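Local coordinates for solute-binding protein (Thermoactinomyces vulgaris, PDB 2ZYO) that binds maltodextrins such as maltotetraose and, as a solute-binding lipoprotein, probably delivers them to a membrane sugar transporter, at residues 31-43 / 302-316. Numbering follows the deposited sequence.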
loop_
_atom_site.group_PDB
_atom_site.type_symbol
_atom_site.label_atom_id
_atom_site.label_comp_id
_atom_site.label_asym_id
_atom_site.label_seq_id
_atom_site.Cartn_x
_atom_site.Cartn_y
_atom_site.Cartn_z
ATOM N N VAL A 31 11.080 -8.848 13.577
ATOM C CA VAL A 31 12.088 -7.846 13.202
ATOM C C VAL A 31 11.558 -6.405 13.211
ATOM O O VAL A 31 12.294 -5.476 13.553
ATOM C CB VAL A 31 12.811 -8.166 11.852
ATOM C CG1 VAL A 31 13.504 -9.521 11.924
ATOM C CG2 VAL A 31 11.853 -8.102 10.662
ATOM N N GLN A 32 10.289 -6.228 12.843
ATOM C CA GLN A 32 9.650 -4.912 12.897
ATOM C C GLN A 32 9.561 -4.432 14.340
ATOM O O GLN A 32 9.832 -3.266 14.631
ATOM C CB GLN A 32 8.250 -4.949 12.278
ATOM C CG GLN A 32 8.232 -5.056 10.760
ATOM C CD GLN A 32 6.833 -4.944 10.179
ATOM O OE1 GLN A 32 6.077 -4.028 10.509
ATOM N NE2 GLN A 32 6.489 -5.869 9.291
ATOM N N LEU A 33 9.185 -5.347 15.233
ATOM C CA LEU A 33 9.046 -5.047 16.653
ATOM C C LEU A 33 10.392 -4.705 17.286
ATOM O O LEU A 33 10.518 -3.694 17.979
ATOM C CB LEU A 33 8.382 -6.218 17.390
ATOM C CG LEU A 33 8.104 -6.084 18.892
ATOM C CD1 LEU A 33 7.050 -5.018 19.186
ATOM C CD2 LEU A 33 7.686 -7.425 19.484
ATOM N N ASN A 34 11.392 -5.545 17.035
ATOM C CA ASN A 34 12.718 -5.349 17.615
ATOM C C ASN A 34 13.446 -4.109 17.090
ATOM O O ASN A 34 14.208 -3.486 17.829
ATOM C CB ASN A 34 13.576 -6.605 17.457
ATOM C CG ASN A 34 12.959 -7.823 18.131
ATOM O OD1 ASN A 34 12.218 -7.705 19.110
ATOM N ND2 ASN A 34 13.266 -9.001 17.605
ATOM N N ASN A 35 13.207 -3.744 15.829
ATOM C CA ASN A 35 13.769 -2.504 15.290
ATOM C C ASN A 35 13.222 -1.277 16.013
ATOM O O ASN A 35 13.973 -0.359 16.355
ATOM C CB ASN A 35 13.529 -2.368 13.785
ATOM C CG ASN A 35 14.222 -1.155 13.202
ATOM O OD1 ASN A 35 13.604 -0.110 13.009
ATOM N ND2 ASN A 35 15.521 -1.276 12.947
ATOM N N THR A 36 11.911 -1.270 16.247
ATOM C CA THR A 36 11.280 -0.195 17.006
ATOM C C THR A 36 11.787 -0.188 18.447
ATOM O O THR A 36 12.050 0.874 19.005
ATOM C CB THR A 36 9.741 -0.268 16.924
ATOM O OG1 THR A 36 9.346 -0.043 15.566
ATOM C CG2 THR A 36 9.079 0.792 17.804
ATOM N N LYS A 37 11.962 -1.373 19.027
ATOM C CA LYS A 37 12.532 -1.483 20.371
ATOM C C LYS A 37 13.945 -0.896 20.422
ATOM O O LYS A 37 14.311 -0.240 21.399
ATOM C CB LYS A 37 12.525 -2.937 20.858
ATOM C CG LYS A 37 11.139 -3.472 21.215
ATOM C CD LYS A 37 11.221 -4.864 21.834
ATOM C CE LYS A 37 9.841 -5.457 22.104
ATOM N NZ LYS A 37 9.020 -4.681 23.075
ATOM N N LYS A 38 14.725 -1.116 19.363
ATOM C CA LYS A 38 16.080 -0.571 19.280
ATOM C C LYS A 38 16.072 0.958 19.317
ATOM O O LYS A 38 16.768 1.573 20.132
ATOM C CB LYS A 38 16.801 -1.058 18.016
ATOM C CG LYS A 38 18.176 -0.427 17.821
ATOM C CD LYS A 38 18.718 -0.657 16.421
ATOM C CE LYS A 38 19.976 0.165 16.173
ATOM N NZ LYS A 38 21.111 -0.214 17.065
ATOM N N TRP A 39 15.282 1.563 18.437
ATOM C CA TRP A 39 15.281 3.017 18.313
ATOM C C TRP A 39 14.549 3.726 19.448
ATOM O O TRP A 39 14.950 4.822 19.846
ATOM C CB TRP A 39 14.829 3.447 16.915
ATOM C CG TRP A 39 15.874 3.052 15.930
ATOM C CD1 TRP A 39 15.836 1.994 15.068
ATOM C CD2 TRP A 39 17.159 3.659 15.766
ATOM N NE1 TRP A 39 17.008 1.923 14.356
ATOM C CE2 TRP A 39 17.838 2.934 14.763
ATOM C CE3 TRP A 39 17.798 4.756 16.360
ATOM C CZ2 TRP A 39 19.125 3.273 14.335
ATOM C CZ3 TRP A 39 19.077 5.091 15.936
ATOM C CH2 TRP A 39 19.726 4.350 14.933
ATOM N N ALA A 40 13.509 3.090 19.986
ATOM C CA ALA A 40 12.902 3.553 21.234
ATOM C C ALA A 40 13.960 3.557 22.335
ATOM O O ALA A 40 14.062 4.511 23.109
ATOM C CB ALA A 40 11.739 2.674 21.621
ATOM N N GLY A 41 14.761 2.492 22.381
ATOM C CA GLY A 41 15.864 2.385 23.337
ATOM C C GLY A 41 16.866 3.521 23.223
ATOM O O GLY A 41 17.307 4.070 24.239
ATOM N N GLU A 42 17.218 3.876 21.987
ATOM C CA GLU A 42 18.131 4.996 21.730
ATOM C C GLU A 42 17.535 6.340 22.153
ATOM O O GLU A 42 18.253 7.205 22.654
ATOM C CB GLU A 42 18.553 5.044 20.256
ATOM C CG GLU A 42 19.475 3.901 19.816
ATOM C CD GLU A 42 20.875 3.977 20.417
ATOM O OE1 GLU A 42 21.338 5.085 20.774
ATOM O OE2 GLU A 42 21.526 2.918 20.523
ATOM N N PHE A 43 16.228 6.513 21.952
ATOM C CA PHE A 43 15.536 7.719 22.417
ATOM C C PHE A 43 15.606 7.828 23.939
ATOM O O PHE A 43 15.879 8.900 24.478
ATOM C CB PHE A 43 14.078 7.738 21.941
ATOM C CG PHE A 43 13.340 9.009 22.279
ATOM C CD1 PHE A 43 13.420 10.120 21.447
ATOM C CD2 PHE A 43 12.555 9.089 23.426
ATOM C CE1 PHE A 43 12.732 11.297 21.755
ATOM C CE2 PHE A 43 11.869 10.260 23.743
ATOM C CZ PHE A 43 11.958 11.364 22.905
ATOM N N PHE A 302 12.319 11.054 15.920
ATOM C CA PHE A 302 13.491 10.246 16.247
ATOM C C PHE A 302 13.402 8.861 15.604
ATOM O O PHE A 302 14.404 8.321 15.133
ATOM C CB PHE A 302 13.669 10.134 17.767
ATOM C CG PHE A 302 14.977 9.528 18.178
ATOM C CD1 PHE A 302 16.099 10.329 18.381
ATOM C CD2 PHE A 302 15.094 8.154 18.362
ATOM C CE1 PHE A 302 17.318 9.766 18.757
ATOM C CE2 PHE A 302 16.310 7.585 18.736
ATOM C CZ PHE A 302 17.419 8.393 18.934
ATOM N N LEU A 303 12.190 8.307 15.567
ATOM C CA LEU A 303 11.959 6.974 15.009
ATOM C C LEU A 303 11.948 6.951 13.480
ATOM O O LEU A 303 11.971 5.878 12.880
ATOM C CB LEU A 303 10.642 6.389 15.534
ATOM C CG LEU A 303 10.494 6.135 17.039
ATOM C CD1 LEU A 303 9.073 5.708 17.356
ATOM C CD2 LEU A 303 11.493 5.096 17.540
ATOM N N THR A 304 11.896 8.131 12.861
ATOM C CA THR A 304 11.786 8.236 11.405
ATOM C C THR A 304 12.933 9.028 10.768
ATOM O O THR A 304 12.828 9.483 9.623
ATOM C CB THR A 304 10.434 8.855 10.974
ATOM O OG1 THR A 304 10.282 10.149 11.574
ATOM C CG2 THR A 304 9.268 7.963 11.391
ATOM N N SER A 305 14.027 9.183 11.510
ATOM C CA SER A 305 15.206 9.882 11.003
ATOM C C SER A 305 15.883 9.064 9.910
ATOM O O SER A 305 15.594 7.875 9.740
ATOM C CB SER A 305 16.199 10.126 12.139
ATOM O OG SER A 305 16.792 8.904 12.543
ATOM N N LYS A 306 16.797 9.697 9.179
ATOM C CA LYS A 306 17.583 8.992 8.169
ATOM C C LYS A 306 18.277 7.762 8.763
ATOM O O LYS A 306 18.205 6.673 8.198
ATOM C CB LYS A 306 18.602 9.933 7.519
ATOM C CG LYS A 306 19.349 9.317 6.343
ATOM C CD LYS A 306 20.366 10.289 5.763
ATOM C CE LYS A 306 21.301 9.587 4.784
ATOM N NZ LYS A 306 22.366 10.489 4.255
ATOM N N GLU A 307 18.918 7.944 9.917
ATOM C CA GLU A 307 19.615 6.859 10.605
ATOM C C GLU A 307 18.670 5.729 11.023
ATOM O O GLU A 307 18.974 4.552 10.813
ATOM C CB GLU A 307 20.362 7.400 11.830
ATOM C CG GLU A 307 21.315 6.401 12.473
ATOM C CD GLU A 307 21.948 6.908 13.762
ATOM O OE1 GLU A 307 21.572 7.999 14.247
ATOM O OE2 GLU A 307 22.833 6.206 14.292
ATOM N N ALA A 308 17.534 6.093 11.617
ATOM C CA ALA A 308 16.568 5.106 12.103
ATOM C C ALA A 308 15.946 4.297 10.970
ATOM O O ALA A 308 15.789 3.082 11.088
ATOM C CB ALA A 308 15.482 5.778 12.942
ATOM N N LEU A 309 15.605 4.970 9.872
ATOM C CA LEU A 309 14.961 4.299 8.742
ATOM C C LEU A 309 15.930 3.500 7.865
ATOM O O LEU A 309 15.528 2.517 7.240
ATOM C CB LEU A 309 14.125 5.281 7.910
ATOM C CG LEU A 309 12.871 5.850 8.591
ATOM C CD1 LEU A 309 12.105 6.760 7.646
ATOM C CD2 LEU A 309 11.957 4.749 9.125
ATOM N N ALA A 310 17.197 3.917 7.822
ATOM C CA ALA A 310 18.239 3.122 7.170
ATOM C C ALA A 310 18.359 1.786 7.895
ATOM O O ALA A 310 18.369 0.724 7.266
ATOM C CB ALA A 310 19.571 3.855 7.180
ATOM N N SER A 311 18.425 1.858 9.223
ATOM C CA SER A 311 18.424 0.679 10.087
ATOM C C SER A 311 17.163 -0.161 9.890
ATOM O O SER A 311 17.244 -1.384 9.734
ATOM C CB SER A 311 18.567 1.108 11.550
ATOM O OG SER A 311 18.200 0.072 12.443
ATOM N N ARG A 312 16.005 0.497 9.882
ATOM C CA ARG A 312 14.735 -0.207 9.688
ATOM C C ARG A 312 14.679 -0.960 8.360
ATOM O O ARG A 312 14.238 -2.110 8.319
ATOM C CB ARG A 312 13.534 0.735 9.811
ATOM C CG ARG A 312 12.233 -0.030 9.982
ATOM C CD ARG A 312 11.008 0.854 10.115
ATOM N NE ARG A 312 9.845 0.022 10.420
ATOM C CZ ARG A 312 9.098 -0.600 9.510
ATOM N NH1 ARG A 312 9.365 -0.475 8.215
ATOM N NH2 ARG A 312 8.078 -1.351 9.896
ATOM N N PHE A 313 15.135 -0.322 7.284
ATOM C CA PHE A 313 15.152 -0.985 5.984
ATOM C C PHE A 313 16.027 -2.237 5.996
ATOM O O PHE A 313 15.616 -3.292 5.518
ATOM C CB PHE A 313 15.606 -0.052 4.860
ATOM C CG PHE A 313 15.961 -0.784 3.598
ATOM C CD1 PHE A 313 14.967 -1.370 2.818
ATOM C CD2 PHE A 313 17.289 -0.932 3.215
ATOM C CE1 PHE A 313 15.288 -2.076 1.666
ATOM C CE2 PHE A 313 17.621 -1.637 2.063
ATOM C CZ PHE A 313 16.618 -2.208 1.287
ATOM N N LYS A 314 17.231 -2.108 6.543
ATOM C CA LYS A 314 18.191 -3.211 6.556
ATOM C C LYS A 314 17.694 -4.404 7.379
ATOM O O LYS A 314 17.961 -5.557 7.030
ATOM C CB LYS A 314 19.565 -2.729 7.036
ATOM C CG LYS A 314 20.245 -1.762 6.066
ATOM C CD LYS A 314 21.531 -1.190 6.640
ATOM C CE LYS A 314 22.057 -0.051 5.784
ATOM N NZ LYS A 314 23.289 0.557 6.359
ATOM N N GLU A 315 16.957 -4.121 8.452
ATOM C CA GLU A 315 16.391 -5.164 9.305
ATOM C C GLU A 315 15.124 -5.790 8.723
ATOM O O GLU A 315 14.986 -7.015 8.705
ATOM C CB GLU A 315 16.081 -4.621 10.705
ATOM C CG GLU A 315 17.276 -4.496 11.634
ATOM C CD GLU A 315 16.889 -4.691 13.092
ATOM O OE1 GLU A 315 16.900 -5.845 13.567
ATOM O OE2 GLU A 315 16.577 -3.692 13.768
ATOM N N THR A 316 14.207 -4.945 8.251
ATOM C CA THR A 316 12.859 -5.388 7.870
ATOM C C THR A 316 12.666 -5.629 6.373
ATOM O O THR A 316 11.757 -6.366 5.978
ATOM C CB THR A 316 11.772 -4.382 8.314
ATOM O OG1 THR A 316 11.897 -3.176 7.550
ATOM C CG2 THR A 316 11.881 -4.067 9.805
HETATM O O HOH W 1 14.895 -6.545 14.715
HETATM O O HOH W 2 8.882 -1.514 12.728
HETATM O O HOH W 3 10.936 0.933 13.421
#
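Ser311 OG accepts two hydrogen bonds from the neighbouring helix, one from Trp39 NE1 at 2.9 Å and one from Asn35 ND2 at 3.0 Å. The first is nearly straight (162°) and lies in the indole plane; the second is more bent. A small hydroxyl suits this place because it brings an acceptor to both donors while leaving room for the ring. The setting is a nearly antiparallel pair of helices in the two-lobed fold of bacterial solute-binding proteins, where the axes of 31-43 and 306-316 approach to 9.4 Å.

Asn35 and Trp39, one turn apart, act as knobs into holes. With CG anti to the backbone N (chi1 -175°), Asn35 aims its amide across the interface, and ND2 also reaches Glu315 OE2 at 2.8 Å, on the anti side of the carboxylate. Both acceptors lie close to the amide plane, which fixes the rotation of the group. Its OD1 accepts a hydrogen bond from a water that also donates to Thr36 OG1. Arg312 runs past this amide, its guanidinium turned 86° from it, to a salt bridge with Glu318.

Trp39 buries the most surface of any residue in the contact, its ring set among Glu307, Ala308, Ser311 and Phe302. Ala308 CA sits over its five-membered ring, 3.9 Å from the centroid, as a CH-pi contact; the small side chain of Ala308 lets the helix backbone come up against the ring, with CB 3.9 Å from Trp39 CD2. Lys38 CE lies over the rim of the opposite face. A leucine in place of Trp39 would probably leave Ser311 without one of its donors and open a gap over Ala308. Farther along, Leu303 CD2 packs against Trp39 CB, and Phe43 turns its edge to the face of Phe302 in a T-shaped pair, bringing Phe43 CD1 to 3.7 Å from Phe302 CG.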